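Local coordinates for protein aggregative adherence fimbrial subunit AggA (Escherichia coli O104:H4 str. C227-11, PDB 4PH8) that forms the major pilin subunit of aggregative adherence fimbriae type I, assembled by donor-strand complementation and probably mediating bacterial attachment to host fibronectin, at residues 51-62 with 93-101. Numbering follows the deposited sequence.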
ATOM      1  N   ALA A  51     -17.054   2.081   5.744  1.00 17.03           N
ATOM      2  CA  ALA A  51     -16.036   1.233   5.109  1.00 15.96           C
ATOM      3  C   ALA A  51     -14.668   1.389   5.728  1.00 13.82           C
ATOM      4  O   ALA A  51     -14.275   2.487   6.106  1.00 15.11           O
ATOM      5  CB  ALA A  51     -15.922   1.597   3.632  1.00 17.92           C
ATOM      6  N   LYS A  52     -13.926   0.286   5.745  1.00 13.03           N
ATOM      7  CA  LYS A  52     -12.574   0.250   6.253  1.00 13.81           C
ATOM      8  C   LYS A  52     -11.712  -0.175   5.086  1.00 12.58           C
ATOM      9  O   LYS A  52     -12.005  -1.166   4.422  1.00 16.52           O
ATOM     10  CB  LYS A  52     -12.479  -0.746   7.429  1.00 17.19           C
ATOM     11  CG  LYS A  52     -11.061  -1.071   7.897  1.00 21.11           C
ATOM     12  CD  LYS A  52     -11.022  -2.201   8.921  1.00 24.88           C
ATOM     13  CE  LYS A  52     -11.791  -1.853  10.181  1.00 29.86           C
ATOM     14  NZ  LYS A  52     -11.672  -2.955  11.178  1.00 36.35           N
ATOM     15  N   VAL A  53     -10.652   0.582   4.830  1.00 11.36           N
ATOM     16  CA  VAL A  53      -9.747   0.248   3.756  1.00 12.41           C
ATOM     17  C   VAL A  53      -8.453  -0.308   4.310  1.00 12.76           C
ATOM     18  O   VAL A  53      -8.099  -0.073   5.468  1.00 14.15           O
ATOM     19  CB  VAL A  53      -9.493   1.423   2.799  1.00 13.00           C
ATOM     20  CG1 VAL A  53     -10.748   1.749   2.023  1.00 13.70           C
ATOM     21  CG2 VAL A  53      -8.963   2.656   3.523  1.00 13.66           C
ATOM     22  N   TRP A  54      -7.768  -1.074   3.465  1.00 14.51           N
ATOM     23  CA  TRP A  54      -6.585  -1.818   3.839  1.00 14.95           C
ATOM     24  C   TRP A  54      -5.525  -1.667   2.775  1.00 13.90           C
ATOM     25  O   TRP A  54      -5.836  -1.486   1.592  1.00 12.66           O
ATOM     26  CB  TRP A  54      -6.900  -3.307   3.948  1.00 15.81           C
ATOM     27  CG  TRP A  54      -7.885  -3.654   4.997  1.00 16.56           C
ATOM     28  CD1 TRP A  54      -9.239  -3.560   4.912  1.00 18.78           C
ATOM     29  CD2 TRP A  54      -7.596  -4.189   6.289  1.00 18.00           C
ATOM     30  NE1 TRP A  54      -9.821  -3.996   6.087  1.00 21.29           N
ATOM     31  CE2 TRP A  54      -8.832  -4.388   6.947  1.00 18.95           C
ATOM     32  CE3 TRP A  54      -6.413  -4.510   6.959  1.00 18.39           C
ATOM     33  CZ2 TRP A  54      -8.913  -4.888   8.246  1.00 20.99           C
ATOM     34  CZ3 TRP A  54      -6.493  -5.010   8.250  1.00 20.17           C
ATOM     35  CH2 TRP A  54      -7.743  -5.192   8.877  1.00 21.60           C
ATOM     36  N   LEU A  55      -4.282  -1.788   3.225  1.00 12.84           N
ATOM     37  CA  LEU A  55      -3.122  -1.782   2.381  1.00 14.18           C
ATOM     38  C   LEU A  55      -2.112  -2.742   2.974  1.00 13.46           C
ATOM     39  O   LEU A  55      -1.902  -2.760   4.190  1.00 14.11           O
ATOM     40  CB  LEU A  55      -2.569  -0.368   2.351  1.00 17.17           C
ATOM     41  CG  LEU A  55      -1.547   0.086   1.354  1.00 17.52           C
ATOM     42  CD1 LEU A  55      -1.944  -0.243  -0.082  1.00 15.43           C
ATOM     43  CD2 LEU A  55      -1.379   1.590   1.517  1.00 16.10           C
ATOM     44  N   TRP A  56      -1.488  -3.550   2.125  1.00 13.31           N
ATOM     45  CA  TRP A  56      -0.467  -4.471   2.597  1.00 14.66           C
ATOM     46  C   TRP A  56       0.461  -4.891   1.482  1.00 14.20           C
ATOM     47  O   TRP A  56       0.116  -4.802   0.312  1.00 16.04           O
ATOM     48  CB  TRP A  56      -1.071  -5.705   3.315  1.00 16.26           C
ATOM     49  CG  TRP A  56      -1.832  -6.707   2.466  1.00 17.49           C
ATOM     50  CD1 TRP A  56      -1.365  -7.907   1.996  1.00 18.99           C
ATOM     51  CD2 TRP A  56      -3.212  -6.632   2.051  1.00 17.13           C
ATOM     52  NE1 TRP A  56      -2.352  -8.564   1.302  1.00 19.00           N
ATOM     53  CE2 TRP A  56      -3.496  -7.814   1.326  1.00 19.20           C
ATOM     54  CE3 TRP A  56      -4.222  -5.687   2.212  1.00 14.85           C
ATOM     55  CZ2 TRP A  56      -4.742  -8.063   0.757  1.00 17.70           C
ATOM     56  CZ3 TRP A  56      -5.469  -5.940   1.648  1.00 16.65           C
ATOM     57  CH2 TRP A  56      -5.715  -7.122   0.923  1.00 18.36           C
ATOM     58  N   GLY A  57       1.639  -5.361   1.878  1.00 16.19           N
ATOM     59  CA  GLY A  57       2.650  -5.856   0.964  1.00 17.75           C
ATOM     60  C   GLY A  57       2.743  -7.372   1.014  1.00 17.92           C
ATOM     61  O   GLY A  57       1.943  -8.046   1.674  1.00 19.82           O
ATOM     62  N   THR A  58       3.737  -7.896   0.311  1.00 17.96           N
ATOM     63  CA  THR A  58       3.892  -9.334   0.112  1.00 21.00           C
ATOM     64  C   THR A  58       4.995  -9.951   0.970  1.00 21.22           C
ATOM     65  O   THR A  58       5.222 -11.149   0.900  1.00 24.25           O
ATOM     66  CB  THR A  58       4.216  -9.622  -1.366  1.00 22.06           C
ATOM     67  OG1 THR A  58       5.392  -8.899  -1.742  1.00 22.61           O
ATOM     68  CG2 THR A  58       3.052  -9.191  -2.259  1.00 20.92           C
ATOM     69  N   GLY A  59       5.660  -9.136   1.780  1.00 22.07           N
ATOM     70  CA  GLY A  59       6.788  -9.595   2.568  1.00 22.83           C
ATOM     71  C   GLY A  59       6.389 -10.165   3.909  1.00 23.87           C
ATOM     72  O   GLY A  59       5.189 -10.275   4.225  1.00 20.31           O
ATOM     73  N   PRO A  60       7.395 -10.528   4.725  1.00 25.89           N
ATOM     74  CA  PRO A  60       7.078 -10.996   6.074  1.00 28.64           C
ATOM     75  C   PRO A  60       6.339  -9.911   6.824  1.00 23.91           C
ATOM     76  O   PRO A  60       6.641  -8.727   6.656  1.00 26.70           O
ATOM     77  CB  PRO A  60       8.444 -11.270   6.705  1.00 30.83           C
ATOM     78  CG  PRO A  60       9.428 -10.520   5.882  1.00 31.04           C
ATOM     79  CD  PRO A  60       8.839 -10.354   4.508  1.00 27.96           C
ATOM     80  N   ALA A  61       5.337 -10.313   7.595  1.00 22.43           N
ATOM     81  CA  ALA A  61       4.518  -9.380   8.357  1.00 21.30           C
ATOM     82  C   ALA A  61       3.871  -8.325   7.454  1.00 20.02           C
ATOM     83  O   ALA A  61       3.582  -7.251   7.912  1.00 24.13           O
ATOM     84  CB  ALA A  61       5.336  -8.706   9.448  1.00 24.66           C
ATOM     85  N   ASN A  62       3.626  -8.687   6.197  1.00 18.71           N
ATOM     86  CA  ASN A  62       2.990  -7.819   5.194  1.00 18.01           C
ATOM     87  C   ASN A  62       3.786  -6.560   4.879  1.00 17.40           C
ATOM     88  O   ASN A  62       3.238  -5.572   4.378  1.00 17.25           O
ATOM     89  CB  ASN A  62       1.560  -7.527   5.603  1.00 18.82           C
ATOM     90  CG  ASN A  62       0.721  -8.793   5.644  1.00 20.37           C
ATOM     91  OD1 ASN A  62       0.610  -9.512   4.647  1.00 24.37           O
ATOM     92  ND2 ASN A  62       0.141  -9.080   6.789  1.00 19.55           N
ATOM     93  N   THR A  93       2.508  -5.285  15.601  1.00 30.92           N
ATOM     94  CA  THR A  93       3.236  -6.545  15.469  1.00 34.05           C
ATOM     95  C   THR A  93       3.226  -7.017  14.012  1.00 29.47           C
ATOM     96  O   THR A  93       4.082  -7.798  13.610  1.00 38.43           O
ATOM     97  CB  THR A  93       2.681  -7.636  16.407  1.00 36.77           C
ATOM     98  OG1 THR A  93       1.281  -7.814  16.172  1.00 39.85           O
ATOM     99  CG2 THR A  93       2.885  -7.241  17.858  1.00 33.43           C
ATOM    100  N   ASP A  94       2.269  -6.516  13.227  1.00 24.86           N
ATOM    101  CA  ASP A  94       2.206  -6.766  11.787  1.00 26.50           C
ATOM    102  C   ASP A  94       2.111  -5.434  11.028  1.00 25.54           C
ATOM    103  O   ASP A  94       1.597  -4.448  11.563  1.00 29.53           O
ATOM    104  CB  ASP A  94       0.998  -7.630  11.459  1.00 27.81           C
ATOM    105  CG  ASP A  94       1.081  -8.221  10.078  1.00 30.91           C
ATOM    106  OD1 ASP A  94       1.852  -9.207   9.908  1.00 34.64           O
ATOM    107  OD2 ASP A  94       0.397  -7.693   9.176  1.00 27.58           O
ATOM    108  N   ALA A  95       2.602  -5.410   9.790  1.00 20.01           N
ATOM    109  CA  ALA A  95       2.639  -4.164   9.006  1.00 18.55           C
ATOM    110  C   ALA A  95       1.401  -3.946   8.136  1.00 18.46           C
ATOM    111  O   ALA A  95       1.310  -2.924   7.465  1.00 15.22           O
ATOM    112  CB  ALA A  95       3.888  -4.105   8.144  1.00 20.75           C
ATOM    113  N   LYS A  96       0.456  -4.883   8.125  1.00 18.17           N
ATOM    114  CA  LYS A  96      -0.799  -4.657   7.397  1.00 17.58           C
ATOM    115  C   LYS A  96      -1.494  -3.419   7.976  1.00 14.73           C
ATOM    116  O   LYS A  96      -1.515  -3.212   9.181  1.00 15.47           O
ATOM    117  CB  LYS A  96      -1.694  -5.891   7.451  1.00 19.15           C
ATOM    118  CG  LYS A  96      -3.047  -5.732   6.789  1.00 19.39           C
ATOM    119  CD  LYS A  96      -3.794  -7.057   6.720  1.00 22.10           C
ATOM    120  CE  LYS A  96      -3.245  -7.966   5.643  1.00 22.56           C
ATOM    121  NZ  LYS A  96      -3.891  -9.308   5.726  1.00 27.93           N
ATOM    122  N   ILE A  97      -2.029  -2.578   7.097  1.00 13.82           N
ATOM    123  CA  ILE A  97      -2.577  -1.288   7.495  1.00 12.58           C
ATOM    124  C   ILE A  97      -4.065  -1.246   7.242  1.00 12.70           C
ATOM    125  O   ILE A  97      -4.511  -1.721   6.206  1.00 14.32           O
ATOM    126  CB  ILE A  97      -1.944  -0.183   6.627  1.00 11.93           C
ATOM    127  CG1 ILE A  97      -0.417  -0.299   6.663  1.00 12.82           C
ATOM    128  CG2 ILE A  97      -2.439   1.193   7.059  1.00 11.08           C
ATOM    129  CD1 ILE A  97       0.252   0.281   5.426  1.00 13.60           C
ATOM    130  N   TYR A  98      -4.821  -0.645   8.156  1.00 11.94           N
ATOM    131  CA  TYR A  98      -6.220  -0.369   7.905  1.00 13.88           C
ATOM    132  C   TYR A  98      -6.571   1.032   8.337  1.00 12.47           C
ATOM    133  O   TYR A  98      -5.832   1.686   9.087  1.00 13.89           O
ATOM    134  CB  TYR A  98      -7.127  -1.375   8.635  1.00 16.12           C
ATOM    135  CG  TYR A  98      -6.992  -1.339  10.134  1.00 17.25           C
ATOM    136  CD1 TYR A  98      -6.035  -2.110  10.777  1.00 17.05           C
ATOM    137  CD2 TYR A  98      -7.814  -0.531  10.906  1.00 18.97           C
ATOM    138  CE1 TYR A  98      -5.891  -2.073  12.150  1.00 19.80           C
ATOM    139  CE2 TYR A  98      -7.670  -0.476  12.282  1.00 20.75           C
ATOM    140  CZ  TYR A  98      -6.718  -1.256  12.895  1.00 22.36           C
ATOM    141  OH  TYR A  98      -6.583  -1.208  14.264  1.00 31.33           O
ATOM    142  N   LYS A  99      -7.712   1.488   7.854  1.00 11.10           N
ATOM    143  CA  LYS A  99      -8.260   2.772   8.265  1.00 12.40           C
ATOM    144  C   LYS A  99      -9.749   2.801   8.043  1.00 13.04           C
ATOM    145  O   LYS A  99     -10.203   2.506   6.948  1.00 13.36           O
ATOM    146  CB  LYS A  99      -7.620   3.889   7.482  1.00 11.52           C
ATOM    147  CG  LYS A  99      -8.065   5.278   7.912  1.00 13.75           C
ATOM    148  CD  LYS A  99      -7.234   6.334   7.182  1.00 12.08           C
ATOM    149  CE  LYS A  99      -7.629   7.749   7.563  1.00 11.87           C
ATOM    150  NZ  LYS A  99      -6.701   8.771   7.007  1.00 12.13           N
ATOM    151  N   LYS A 100     -10.493   3.172   9.083  1.00 15.10           N
ATOM    152  CA  LYS A 100     -11.910   3.441   8.968  1.00 17.03           C
ATOM    153  C   LYS A 100     -12.041   4.860   8.413  1.00 16.23           C
ATOM    154  O   LYS A 100     -11.691   5.833   9.070  1.00 17.76           O
ATOM    155  CB  LYS A 100     -12.589   3.287  10.343  1.00 21.21           C
ATOM    156  CG  LYS A 100     -13.974   3.899  10.473  1.00 28.54           C
ATOM    157  CD  LYS A 100     -15.001   3.236   9.573  1.00 35.86           C
ATOM    158  CE  LYS A 100     -16.381   3.242  10.224  1.00 42.23           C
ATOM    159  NZ  LYS A 100     -16.659   1.997  10.988  1.00 48.97           N
ATOM    160  N   LEU A 101     -12.526   4.962   7.190  1.00 13.61           N
ATOM    161  CA  LEU A 101     -12.648   6.250   6.524  1.00 13.28           C
ATOM    162  C   LEU A 101     -13.851   7.023   7.050  1.00 15.91           C
ATOM    163  O   LEU A 101     -14.815   6.429   7.531  1.00 18.65           O
ATOM    164  CB  LEU A 101     -12.776   6.034   5.021  1.00 12.98           C
ATOM    165  CG  LEU A 101     -11.587   5.312   4.367  1.00 12.69           C
ATOM    166  CD1 LEU A 101     -11.867   5.179   2.879  1.00 15.03           C
ATOM    167  CD2 LEU A 101     -10.270   6.044   4.607  1.00 13.81           C
TER
HETATM  168  O   HOH W   1       1.742  -3.167   4.778  1.00 15.66           O
HETATM  169  O   HOH W   2      -2.096 -11.085   4.117  1.00 47.02           O
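Trp54 and Tyr98 sit across from each other as a non-hydrogen-bonded pair where strand 52-56 runs antiparallel to strand 97-100, inside the immunoglobulin-like beta sandwich of this fimbrial subunit. The backbones are joined by reciprocal N-H...O=C pairs at Val53/Lys99 and Leu55/Ile97. On the aromatic face, Tyr98 CB lies almost squarely over the six-membered ring of Trp54, 3.5 Å from its centroid, a CH-pi contact. The rings themselves meet obliquely, planes 46° apart. With Tyr98 CG between its backbone N and carbonyl carbon, the phenol leads away from the neighbouring strand. Lys52 flanks the tyrosine, and Lys52 CD packs against Tyr98 CB.

Lys96 threads between the two tryptophans. Its CG comes up at the edge of the Trp54 ring, 3.6 Å from Trp54 CE3, and the bend at chi3 (-76°) then carries the chain across one face of Trp56. There CE makes a CH-pi contact and NZ a cation-pi one, 4.5 Å from the centroid of the five-membered ring and close to its normal; His131 also stacks on this indole. A water links NZ to Asn62 OD1.

The opposite side of the sheet faces the core: Val53 CG1 meets Leu101 CD1, and Leu55 and Ile97 both pack on Ala110 of strand 108-114.

Beyond Trp56 the chain loops back, and Ala61 O accepts a hydrogen bond from Ala95 N, while Asn62 meets Asp94. Asp94 OD2 takes two donors, which should hold the carboxylate in place: the backbone N of Lys96 reaches it from above the carboxylate plane, closing an Asx turn, while Asn62 ND2, 2.8 Å from Asp94 OD2, comes in on the syn lone pair of that oxygen, with the oxygen in the plane of the amide.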